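Local coordinates for amidase, hydantoinase/carbamoylase family (Burkholderia ambifaria, PDB 5TP4), which probably hydrolyses N-carbamoyl-L-amino acids as a zinc-dependent amidase of the peptidase M20 family, at residues L13-R19 and E113-L118; A110-V114 and T405-L409; R227-V231 and K244-S250; A275-N279 and G287-F291; R40-T44 and G139-A143. One frame throughout, in Å; residues are numbered along the deposited sequence.

Contact 1 of 5, residues L13-R19 and E113-L118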
# COMPACT_ATOMS: atom_id res chain seq x y z
N LEU B 13 7.50 -43.09 -31.25
CA LEU B 13 8.17 -43.66 -30.09
C LEU B 13 7.69 -42.95 -28.83
O LEU B 13 7.72 -41.72 -28.76
CB LEU B 13 9.69 -43.49 -30.24
CG LEU B 13 10.55 -44.09 -29.14
CD1 LEU B 13 10.48 -45.62 -29.19
CD2 LEU B 13 11.99 -43.60 -29.31
N GLU B 14 7.24 -43.73 -27.83
CA GLU B 14 6.67 -43.17 -26.61
C GLU B 14 7.49 -43.54 -25.38
O GLU B 14 8.20 -44.56 -25.36
CB GLU B 14 5.25 -43.68 -26.39
CG GLU B 14 4.30 -43.21 -27.44
CD GLU B 14 2.86 -43.56 -27.13
OE1 GLU B 14 2.61 -44.20 -26.09
OE2 GLU B 14 1.98 -43.18 -27.93
N ILE B 15 7.38 -42.71 -24.34
CA ILE B 15 8.03 -43.00 -23.06
C ILE B 15 7.19 -43.94 -22.19
O ILE B 15 6.07 -44.34 -22.55
CB ILE B 15 8.31 -41.71 -22.27
CG1 ILE B 15 6.97 -41.06 -21.86
CG2 ILE B 15 9.21 -40.78 -23.13
CD1 ILE B 15 7.07 -40.31 -20.54
N ASP B 16 7.73 -44.28 -21.02
CA ASP B 16 7.01 -45.02 -19.99
C ASP B 16 6.46 -43.97 -19.03
O ASP B 16 7.16 -43.51 -18.13
CB ASP B 16 7.95 -46.00 -19.29
CG ASP B 16 7.22 -46.90 -18.31
OD1 ASP B 16 6.15 -46.51 -17.76
OD2 ASP B 16 7.73 -48.00 -18.06
N GLY B 17 5.20 -43.59 -19.22
CA GLY B 17 4.68 -42.46 -18.48
C GLY B 17 4.54 -42.76 -17.00
O GLY B 17 4.79 -41.90 -16.16
N ALA B 18 4.17 -44.01 -16.66
CA ALA B 18 4.07 -44.39 -15.26
C ALA B 18 5.43 -44.35 -14.57
O ALA B 18 5.54 -43.98 -13.39
CB ALA B 18 3.46 -45.79 -15.15
N ARG B 19 6.49 -44.76 -15.28
CA ARG B 19 7.83 -44.74 -14.72
C ARG B 19 8.26 -43.32 -14.43
O ARG B 19 8.82 -43.03 -13.36
CB ARG B 19 8.82 -45.44 -15.67
CG ARG B 19 10.27 -45.54 -15.12
CD ARG B 19 11.10 -46.44 -16.04
NE ARG B 19 11.13 -45.91 -17.41
CZ ARG B 19 11.51 -46.62 -18.47
NH1 ARG B 19 11.90 -47.89 -18.31
NH2 ARG B 19 11.52 -46.07 -19.69
N GLU B 113 13.85 -39.76 -18.28
CA GLU B 113 12.96 -40.74 -18.89
C GLU B 113 13.25 -40.87 -20.39
O GLU B 113 13.15 -41.97 -20.94
CB GLU B 113 11.49 -40.38 -18.62
CG GLU B 113 10.45 -41.22 -19.40
CD GLU B 113 10.57 -42.72 -19.13
OE1 GLU B 113 10.96 -43.09 -18.00
OE2 GLU B 113 10.28 -43.52 -20.06
N VAL B 114 13.61 -39.77 -21.05
CA VAL B 114 14.07 -39.87 -22.44
C VAL B 114 15.19 -40.89 -22.57
O VAL B 114 15.16 -41.77 -23.43
CB VAL B 114 14.51 -38.48 -22.95
CG1 VAL B 114 15.29 -38.61 -24.26
CG2 VAL B 114 13.26 -37.63 -23.17
N VAL B 115 16.18 -40.81 -21.69
CA VAL B 115 17.30 -41.74 -21.77
C VAL B 115 16.84 -43.17 -21.46
O VAL B 115 17.22 -44.11 -22.15
CB VAL B 115 18.42 -41.29 -20.84
CG1 VAL B 115 19.50 -42.41 -20.68
CG2 VAL B 115 19.06 -40.01 -21.42
N ARG B 116 16.00 -43.34 -20.43
CA ARG B 116 15.55 -44.69 -20.09
C ARG B 116 14.77 -45.30 -21.24
O ARG B 116 14.89 -46.50 -21.52
CB ARG B 116 14.67 -44.66 -18.84
CG ARG B 116 15.44 -44.34 -17.56
CD ARG B 116 14.47 -44.12 -16.39
NE ARG B 116 15.17 -44.20 -15.11
CZ ARG B 116 14.56 -44.07 -13.93
NH1 ARG B 116 13.26 -43.81 -13.89
NH2 ARG B 116 15.26 -44.20 -12.80
N THR B 117 13.99 -44.48 -21.93
CA THR B 117 13.27 -44.94 -23.12
C THR B 117 14.23 -45.31 -24.26
O THR B 117 14.07 -46.37 -24.88
CB THR B 117 12.24 -43.88 -23.52
OG1 THR B 117 11.12 -43.98 -22.60
CG2 THR B 117 11.75 -44.08 -24.95
N LEU B 118 15.24 -44.48 -24.51
CA LEU B 118 16.22 -44.84 -25.54
C LEU B 118 16.95 -46.13 -25.19
O LEU B 118 17.22 -46.95 -26.07
CB LEU B 118 17.23 -43.70 -25.72
CG LEU B 118 16.61 -42.40 -26.24
CD1 LEU B 118 17.69 -41.37 -26.43
CD2 LEU B 118 15.81 -42.61 -27.57
O HOH W 1 9.77 -46.55 -22.99
O HOH W 2 10.54 -44.39 -11.78
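Arg19 and Glu113 meet because each long chain turns once: Glu113 bends at its second torsion (chi2 58°) and lifts its carboxylate from the helix, while Arg19 bends at its third (chi3 59°) and lays its guanidinium beside it. The grip is side-on and two-pronged. Arg19 NE gives a hydrogen bond to the syn lone pair of Glu113 OE1 at 2.9 Å, and Arg19 NH2 reaches Glu113 OE2 at 2.9 Å. Asp16 N adds a bond to Glu113 OE2 of 2.8 Å from above the carboxylate plane, and Thr117 OG1 donates to the same oxygen at 2.7 Å, giving OE2 three donors that should favour its charged form. The guanidinium is flanked, near its rim, by Arg116 CB over one face and Asp16 CB over the opposite one. Asp16 also caps the helix starting at Gly17, its OD1 accepting from Arg19 N at 3.1 Å. Arg19 NH1 turns to Asp120, and Arg116 forms a cation-pi contact with Trp57. The N-terminal segment is thus clasped between helices 105-121 and 398-416: Asn406 accepts from Ile15 N, Leu13 and Leu118 both pack on Leu413, and Leu118 continues to Leu129 of strand 129-133.

Contact 2 of 5, residues A110-V114 and T405-L409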
# COMPACT_ATOMS: atom_id res chain seq x y z
N ALA B 110 12.16 -35.56 -17.00
CA ALA B 110 11.80 -35.86 -18.38
C ALA B 110 13.03 -36.25 -19.17
O ALA B 110 13.00 -37.22 -19.93
CB ALA B 110 11.11 -34.65 -19.03
N GLY B 111 14.15 -35.55 -18.97
CA GLY B 111 15.37 -35.96 -19.63
C GLY B 111 15.79 -37.37 -19.24
O GLY B 111 16.19 -38.17 -20.09
N LEU B 112 15.71 -37.69 -17.95
CA LEU B 112 16.06 -39.04 -17.53
C LEU B 112 15.14 -40.06 -18.20
O LEU B 112 15.59 -41.12 -18.65
CB LEU B 112 15.99 -39.16 -16.01
CG LEU B 112 16.18 -40.57 -15.42
CD1 LEU B 112 17.59 -41.13 -15.69
CD2 LEU B 112 15.91 -40.51 -13.90
N GLU B 113 13.85 -39.76 -18.28
CA GLU B 113 12.96 -40.74 -18.89
C GLU B 113 13.25 -40.87 -20.39
O GLU B 113 13.15 -41.97 -20.94
CB GLU B 113 11.49 -40.38 -18.62
CG GLU B 113 10.45 -41.22 -19.40
CD GLU B 113 10.57 -42.72 -19.13
OE1 GLU B 113 10.96 -43.09 -18.00
OE2 GLU B 113 10.28 -43.52 -20.06
N VAL B 114 13.61 -39.77 -21.05
CA VAL B 114 14.07 -39.87 -22.44
C VAL B 114 15.19 -40.89 -22.57
O VAL B 114 15.16 -41.77 -23.43
CB VAL B 114 14.51 -38.48 -22.95
CG1 VAL B 114 15.29 -38.61 -24.26
CG2 VAL B 114 13.26 -37.63 -23.17
N THR B 405 6.48 -35.24 -22.45
CA THR B 405 7.75 -35.94 -22.58
C THR B 405 7.85 -36.71 -23.89
O THR B 405 8.95 -36.83 -24.45
CB THR B 405 7.97 -36.84 -21.38
OG1 THR B 405 7.70 -36.08 -20.19
CG2 THR B 405 9.42 -37.35 -21.28
N ASN B 406 6.73 -37.25 -24.40
CA ASN B 406 6.74 -37.81 -25.75
C ASN B 406 7.17 -36.77 -26.78
O ASN B 406 7.91 -37.08 -27.71
CB ASN B 406 5.37 -38.36 -26.11
CG ASN B 406 5.07 -39.66 -25.39
OD1 ASN B 406 5.98 -40.37 -24.94
ND2 ASN B 406 3.78 -40.01 -25.32
N VAL B 407 6.69 -35.53 -26.62
CA VAL B 407 7.09 -34.47 -27.55
C VAL B 407 8.57 -34.14 -27.37
O VAL B 407 9.32 -34.01 -28.35
CB VAL B 407 6.21 -33.22 -27.35
CG1 VAL B 407 6.82 -32.02 -28.09
CG2 VAL B 407 4.79 -33.51 -27.89
N LEU B 408 9.01 -34.01 -26.11
CA LEU B 408 10.42 -33.74 -25.85
C LEU B 408 11.30 -34.82 -26.46
O LEU B 408 12.30 -34.53 -27.13
CB LEU B 408 10.67 -33.67 -24.34
CG LEU B 408 12.14 -33.44 -23.91
CD1 LEU B 408 12.56 -32.01 -24.36
CD2 LEU B 408 12.27 -33.61 -22.40
N LEU B 409 10.92 -36.08 -26.25
CA LEU B 409 11.70 -37.20 -26.76
C LEU B 409 11.87 -37.11 -28.26
O LEU B 409 12.96 -37.35 -28.79
CB LEU B 409 11.00 -38.51 -26.39
CG LEU B 409 11.43 -39.78 -27.12
CD1 LEU B 409 12.85 -40.21 -26.67
CD2 LEU B 409 10.41 -40.90 -26.80
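Glu113 brings a flat group to the border of this contact, yet it meets Thr405 through its methylene alone, CG lying 4.4 Å from Thr405 CG2. The carboxylate is held elsewhere, with Arg19 along its oxygen edge and Asp16 N and Thr117 OG1 above its plane, and no ring or amide face enters the interface. What remains is a helix-helix packing in which residues 110-114 and 405-409 cross at -61°, their axes 9.7 Å apart. Both helices pack in the metal-binding part of the chain, the Ala110 side chain about 13 Å from the bound zinc ion. At one end Ala110 CB fits between two side chains of the other helix, 3.7 Å from Leu408 CD2 and 3.9 Å from Thr405 OG1. The Thr405 methyl, CG2, stands 3.8 Å from Ala110 O. At the other end Val114 spreads its two branches over Leu409: CG1, anti to the backbone N (chi1 167°), touches Leu409 CD1 at 3.8 Å, whereas CG2 settles over Leu409 CA at 3.9 Å. Leu408 CD2 also touches Val114 CG2. The polar tip of Thr405 is not left to this interface, because OG1 bonds to Val401 O and Tyr106 OH. Every touching residue is buried, so the chemistry implies a helix pair joined by dispersion and shape, its polar groups satisfied by partners beyond the two segments.

Contact 3 of 5, residues R227-V231 and K244-S250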
# COMPACT_ATOMS: atom_id res chain seq x y z
N ARG B 227 5.70 7.69 -8.77
CA ARG B 227 5.40 8.45 -7.56
C ARG B 227 4.54 9.64 -7.94
O ARG B 227 4.90 10.43 -8.82
CB ARG B 227 6.67 8.88 -6.86
CG ARG B 227 6.42 9.54 -5.52
CD ARG B 227 7.72 9.56 -4.75
NE ARG B 227 7.55 9.98 -3.36
CZ ARG B 227 8.56 10.12 -2.51
NH1 ARG B 227 9.80 9.88 -2.93
NH2 ARG B 227 8.34 10.51 -1.26
N VAL B 228 3.40 9.79 -7.27
CA VAL B 228 2.47 10.89 -7.53
C VAL B 228 2.45 11.77 -6.29
O VAL B 228 2.28 11.28 -5.17
CB VAL B 228 1.06 10.37 -7.85
CG1 VAL B 228 0.15 11.52 -8.24
CG2 VAL B 228 1.12 9.32 -8.96
N THR B 229 2.64 13.07 -6.49
CA THR B 229 2.72 14.02 -5.39
C THR B 229 1.56 14.99 -5.46
O THR B 229 1.31 15.60 -6.51
CB THR B 229 4.05 14.79 -5.43
OG1 THR B 229 5.13 13.86 -5.44
CG2 THR B 229 4.18 15.66 -4.21
N GLY B 230 0.85 15.15 -4.35
CA GLY B 230 -0.21 16.13 -4.26
C GLY B 230 -0.03 16.93 -2.98
O GLY B 230 1.08 17.27 -2.59
N VAL B 231 -1.15 17.24 -2.34
CA VAL B 231 -1.15 18.06 -1.14
C VAL B 231 -1.92 17.29 -0.08
O VAL B 231 -3.11 17.00 -0.27
CB VAL B 231 -1.75 19.45 -1.38
CG1 VAL B 231 -1.93 20.20 -0.05
CG2 VAL B 231 -0.85 20.24 -2.35
N LYS B 244 -5.80 18.45 -4.19
CA LYS B 244 -4.82 17.91 -5.13
C LYS B 244 -4.52 16.49 -4.63
O LYS B 244 -3.52 16.23 -3.96
CB LYS B 244 -3.60 18.79 -5.20
CG LYS B 244 -3.94 20.18 -5.81
CD LYS B 244 -2.81 21.15 -5.62
CE LYS B 244 -3.23 22.58 -5.96
NZ LYS B 244 -2.07 23.52 -5.81
N ASP B 245 -5.45 15.58 -4.93
CA ASP B 245 -5.51 14.26 -4.32
C ASP B 245 -4.66 13.30 -5.14
O ASP B 245 -5.06 12.90 -6.24
CB ASP B 245 -6.97 13.81 -4.25
CG ASP B 245 -7.15 12.52 -3.48
OD1 ASP B 245 -6.34 11.59 -3.66
OD2 ASP B 245 -8.14 12.40 -2.72
N ALA B 246 -3.50 12.91 -4.60
CA ALA B 246 -2.60 12.02 -5.31
C ALA B 246 -3.17 10.61 -5.46
O ALA B 246 -2.70 9.87 -6.34
CB ALA B 246 -1.24 11.96 -4.61
N TYR B 247 -4.14 10.21 -4.62
CA TYR B 247 -4.63 8.85 -4.77
C TYR B 247 -5.70 8.76 -5.84
O TYR B 247 -5.68 7.81 -6.63
CB TYR B 247 -5.15 8.30 -3.44
CG TYR B 247 -5.57 6.85 -3.63
CD1 TYR B 247 -4.61 5.84 -3.73
CD2 TYR B 247 -6.91 6.52 -3.77
CE1 TYR B 247 -4.99 4.51 -3.94
CE2 TYR B 247 -7.30 5.19 -3.97
CZ TYR B 247 -6.35 4.21 -4.06
OH TYR B 247 -6.73 2.90 -4.26
N PHE B 248 -6.61 9.73 -5.92
CA PHE B 248 -7.55 9.72 -7.04
C PHE B 248 -6.79 9.86 -8.35
O PHE B 248 -7.19 9.27 -9.36
CB PHE B 248 -8.60 10.85 -6.95
CG PHE B 248 -9.77 10.56 -6.03
CD1 PHE B 248 -10.22 9.27 -5.80
CD2 PHE B 248 -10.45 11.62 -5.42
CE1 PHE B 248 -11.33 9.04 -4.95
CE2 PHE B 248 -11.53 11.40 -4.57
CZ PHE B 248 -11.96 10.10 -4.34
N ALA B 249 -5.70 10.64 -8.34
CA ALA B 249 -4.88 10.77 -9.55
C ALA B 249 -4.25 9.44 -9.92
O ALA B 249 -4.26 9.03 -11.09
CB ALA B 249 -3.80 11.84 -9.34
N SER B 250 -3.70 8.73 -8.93
CA SER B 250 -3.08 7.44 -9.18
C SER B 250 -4.08 6.45 -9.70
O SER B 250 -3.74 5.56 -10.49
CB SER B 250 -2.44 6.90 -7.90
OG SER B 250 -1.31 7.68 -7.52
O HOH W 3 -5.29 18.34 -1.40
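Val228 and the first turn of helix 246-262 show how a strand end can be roofed by small side chains. The axes of the strand and helix segments approach to 8.0 Å, their directions 136° apart, and Val228 points its branches toward the helix. CG1, anti to the backbone N (chi1 -174°), lies 3.9 Å from Ala246 CB and also reaches Ala249 CB. CG2 goes the other way, to Ser250 OG at 3.3 Å. The serine hydroxyl is directed back into its own helix, donating to Ala246 O at 2.8 Å, which therefore takes both Ser250 N and Ser250 OG. Val228 CG2 thus meets the side of a hydroxyl whose proton Ala246 O engages. Beyond Val228 the contact passes to backbone. Val231 N donates to Lys244 O at 3.0 Å, in the carbonyl plane, and Gly230 CA presses a C-H against the same oxygen at 3.3 Å. Val231 CG2 rests at a slant on the methylenes of extended Lys244, 3.9 Å from CD. A water joins Val231 O to Lys244 N. Asp245 caps the helix, OD1 accepting from both Tyr247 N and Phe248 N. This is helix-on-sheet packing in the domain that, as in M20 relatives, probably serves dimerisation: strand 212-229 lies between strands 288-297 and 324-337, while Tyr247 and Phe248 pack on Ile272 and Glu258 of the second subunit.

Contact 4 of 5, residues A275-N279 and G287-F291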
# COMPACT_ATOMS: atom_id res chain seq x y z
N ALA B 275 1.61 -0.98 -4.29
CA ALA B 275 1.07 0.37 -4.28
C ALA B 275 0.73 0.76 -2.85
O ALA B 275 0.31 -0.09 -2.05
CB ALA B 275 -0.18 0.49 -5.17
N GLY B 276 0.94 2.03 -2.53
CA GLY B 276 0.61 2.49 -1.19
C GLY B 276 0.56 4.00 -1.11
O GLY B 276 1.27 4.71 -1.83
N ILE B 277 -0.27 4.48 -0.20
CA ILE B 277 -0.26 5.88 0.21
C ILE B 277 0.73 6.00 1.34
O ILE B 277 0.60 5.31 2.36
CB ILE B 277 -1.67 6.32 0.65
CG1 ILE B 277 -2.66 6.18 -0.50
CG2 ILE B 277 -1.62 7.77 1.17
CD1 ILE B 277 -4.11 6.41 -0.08
N ARG B 278 1.73 6.86 1.18
CA ARG B 278 2.77 7.04 2.18
C ARG B 278 2.36 8.06 3.25
O ARG B 278 1.61 9.00 3.00
CB ARG B 278 4.07 7.49 1.51
CG ARG B 278 4.64 6.47 0.52
CD ARG B 278 6.02 6.91 0.02
NE ARG B 278 6.89 7.32 1.13
CZ ARG B 278 7.87 6.57 1.63
NH1 ARG B 278 8.12 5.37 1.11
NH2 ARG B 278 8.60 7.01 2.64
N ASN B 279 2.89 7.86 4.47
CA ASN B 279 2.59 8.73 5.61
C ASN B 279 1.09 8.94 5.75
O ASN B 279 0.59 10.06 5.90
CB ASN B 279 3.35 10.06 5.49
CG ASN B 279 4.85 9.85 5.54
OD1 ASN B 279 5.38 9.49 6.58
ND2 ASN B 279 5.52 10.01 4.41
N GLY B 287 -1.09 12.83 -0.21
CA GLY B 287 -0.16 13.74 -0.86
C GLY B 287 1.01 13.02 -1.51
O GLY B 287 1.80 13.66 -2.21
N ASP B 288 1.16 11.72 -1.27
CA ASP B 288 2.37 11.00 -1.69
C ASP B 288 1.97 9.55 -1.91
O ASP B 288 1.71 8.82 -0.95
CB ASP B 288 3.47 11.12 -0.61
CG ASP B 288 4.80 10.54 -1.04
OD1 ASP B 288 4.96 10.11 -2.20
OD2 ASP B 288 5.73 10.51 -0.18
N VAL B 289 1.88 9.14 -3.18
CA VAL B 289 1.44 7.79 -3.54
C VAL B 289 2.51 7.18 -4.42
O VAL B 289 2.99 7.84 -5.35
CB VAL B 289 0.10 7.80 -4.29
CG1 VAL B 289 -0.28 6.37 -4.66
CG2 VAL B 289 -1.01 8.46 -3.43
N THR B 290 2.89 5.95 -4.13
CA THR B 290 3.83 5.22 -4.98
C THR B 290 3.16 3.95 -5.47
O THR B 290 2.39 3.32 -4.75
CB THR B 290 5.14 4.86 -4.24
OG1 THR B 290 4.85 4.09 -3.06
CG2 THR B 290 5.95 6.15 -3.89
N PHE B 291 3.46 3.56 -6.71
CA PHE B 291 3.07 2.23 -7.13
C PHE B 291 4.09 1.75 -8.16
O PHE B 291 4.84 2.54 -8.71
CB PHE B 291 1.65 2.21 -7.69
CG PHE B 291 1.41 3.14 -8.85
CD1 PHE B 291 1.04 4.46 -8.63
CD2 PHE B 291 1.47 2.67 -10.15
CE1 PHE B 291 0.77 5.31 -9.72
CE2 PHE B 291 1.20 3.50 -11.24
CZ PHE B 291 0.84 4.82 -11.03
O HOH W 4 0.40 11.05 1.74
O HOH W 5 5.22 11.25 2.23
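Gly276 and Thr290 form the hydrogen-bonded pair of an antiparallel beta hairpin built from strands 269-277 and 288-297, whose local directions differ by 172°. Gly276 N reaches Thr290 O at 2.9 Å and Thr290 N returns to Gly276 O at 3.1 Å. Ala275 with Phe291 and Ile277 with Val289 are the flanking non-hydrogen-bonded pairs, and Arg278 N closes the row on Asp288 O at 2.9 Å. Ala275, Ile277, Val289 and Phe291 share the face that turns to helix 246-262. There Ala275 CB sits on Phe291 CB at 3.6 Å, while chi1 of 58° swings the phenyl ring off toward Val226 and Val228. Ile277 CG1 leans on Val289 CG2. Arg278 and Asp288 run side by side near the hairpin end, their flat groups 41° apart; the charge pairing from Arg278 NE to Asp288 OD2 is long, at 3.6 Å, and this carboxylate has its main partner in Arg227 of the adjoining strand. On the outer side, Ile277 makes backbone bonds to the second subunit, consistent with a sheet continued across the dimer. Where the strands part, one water donates to Arg278 O at 2.7 Å and accepts from Gly287 N at 3.0 Å.

Contact 5 of 5, residues R40-T44 and G139-A143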
# COMPACT_ATOMS: atom_id res chain seq x y z
N ARG B 40 13.97 -27.72 -1.53
CA ARG B 40 15.37 -28.06 -1.79
C ARG B 40 16.04 -26.76 -2.24
O ARG B 40 16.35 -26.56 -3.41
CB ARG B 40 15.52 -29.18 -2.82
CG ARG B 40 14.93 -30.53 -2.39
CD ARG B 40 15.35 -31.68 -3.35
NE ARG B 40 14.97 -31.44 -4.76
CZ ARG B 40 13.84 -31.86 -5.32
NH1 ARG B 40 12.94 -32.54 -4.62
NH2 ARG B 40 13.58 -31.58 -6.60
N LEU B 41 16.30 -25.88 -1.27
CA LEU B 41 17.03 -24.65 -1.59
C LEU B 41 18.44 -24.97 -2.08
O LEU B 41 19.11 -25.86 -1.55
CB LEU B 41 17.07 -23.74 -0.34
CG LEU B 41 15.75 -23.01 -0.10
CD1 LEU B 41 15.68 -22.45 1.31
CD2 LEU B 41 15.61 -21.90 -1.11
N ALA B 42 18.87 -24.23 -3.11
CA ALA B 42 20.13 -24.53 -3.78
C ALA B 42 21.28 -24.76 -2.80
O ALA B 42 21.54 -23.95 -1.91
CB ALA B 42 20.45 -23.39 -4.75
N LEU B 43 21.96 -25.88 -2.98
CA LEU B 43 23.19 -26.26 -2.28
C LEU B 43 23.01 -26.51 -0.79
O LEU B 43 24.01 -26.63 -0.07
CB LEU B 43 24.31 -25.22 -2.50
CG LEU B 43 24.49 -24.93 -4.00
CD1 LEU B 43 25.64 -23.94 -4.24
CD2 LEU B 43 24.73 -26.20 -4.83
N THR B 44 21.78 -26.64 -0.30
CA THR B 44 21.55 -27.16 1.03
C THR B 44 21.64 -28.68 0.99
O THR B 44 21.74 -29.29 -0.08
CB THR B 44 20.18 -26.74 1.56
OG1 THR B 44 19.16 -27.25 0.69
CG2 THR B 44 20.09 -25.22 1.67
N GLY B 139 17.10 -18.42 -7.66
CA GLY B 139 17.45 -17.11 -7.14
C GLY B 139 16.93 -16.79 -5.74
O GLY B 139 16.77 -15.62 -5.40
N ALA B 140 16.66 -17.81 -4.93
CA ALA B 140 16.12 -17.60 -3.59
C ALA B 140 17.24 -17.53 -2.55
O ALA B 140 17.34 -16.55 -1.79
CB ALA B 140 15.13 -18.73 -3.24
N ARG B 141 18.07 -18.57 -2.47
CA ARG B 141 19.15 -18.56 -1.50
C ARG B 141 20.27 -17.62 -1.92
O ARG B 141 20.80 -16.87 -1.10
CB ARG B 141 19.70 -19.96 -1.29
CG ARG B 141 20.84 -19.99 -0.27
CD ARG B 141 21.29 -21.37 0.06
NE ARG B 141 22.42 -21.30 0.99
CZ ARG B 141 23.28 -22.29 1.20
NH1 ARG B 141 23.13 -23.44 0.55
NH2 ARG B 141 24.28 -22.13 2.05
N PHE B 142 20.63 -17.65 -3.20
CA PHE B 142 21.65 -16.78 -3.77
C PHE B 142 21.04 -16.00 -4.93
O PHE B 142 20.16 -16.50 -5.63
CB PHE B 142 22.85 -17.58 -4.29
CG PHE B 142 23.55 -18.41 -3.22
CD1 PHE B 142 24.49 -17.83 -2.37
CD2 PHE B 142 23.30 -19.78 -3.10
CE1 PHE B 142 25.15 -18.60 -1.40
CE2 PHE B 142 23.95 -20.54 -2.14
CZ PHE B 142 24.88 -19.95 -1.29
N ALA B 143 21.54 -14.78 -5.15
CA ALA B 143 21.19 -14.04 -6.34
C ALA B 143 22.29 -14.20 -7.39
O ALA B 143 23.47 -14.29 -7.05
CB ALA B 143 21.01 -12.55 -6.02
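Arg141 and Ala42 make the tight part of this meeting of two loops. The arginine chain leaves CG anti to its own backbone N (chi1 -180°) and stays extended, which carries its guanidinium across to the turn. Arg141 NH1 donates to Ala42 O at 3.0 Å, lying close to both the carbonyl and the guanidinium planes, and Arg141 CD approaches the same oxygen at 3.3 Å. Leu43 C lies at the guanidinium edge, near its plane, and Thr44 CG2 slides past in the reverse direction, 3.7 Å from Arg141 NH1. Phe142 CZ lies over one guanidinium face, offset toward the rim, which helps limit the group's rotation. Arg141 NE also makes a salt bridge with Asp166, a second hold on the guanidinium. Residues 41-44 are a type II beta turn, with Leu43 at positive phi (67°) and Leu41 O taking both Thr44 N at 3.0 Å and Thr44 OG1 at 2.6 Å. The other part is looser. Leu41 CD2 touches Ala140 CB at 3.8 Å where Ala140 is exposed to solvent; Leu43 CD1 to Phe142 CE2 is the longer approach, at 4.3 Å, although both residues are buried and helix 172-179 backs them through Leu172. Residues 139-143 directly follow Glu137 and Glu138, which bind zinc in this protein, though not in this chain, where His92 and His198 hold the zinc ion. The turn thus packs against the loop that continues from the metal site of the M20-type catalytic domain.

In the fold
Contacts 1 and 2 share helix 105-121 but use its sides differently: contact 1 is a partly exposed salt-bridge cluster, contact 2 a wholly buried apolar helix pair. Contact 5 lies about 26 Å from contact 2, centre to centre, and joins irregular loops near the zinc site through an arginine and a carbonyl. Contacts 3 and 4, centres 8 Å apart, belong to one sheet of the smaller domain on the far side of the chain, about 49 to 59 Å from contacts 1 and 2, centre to centre. Contact 4 rests on backbone pairing, contact 3 on one backbone bond and small-residue packing; both reach the second subunit, in keeping with the dimerising domain of M20 enzymes.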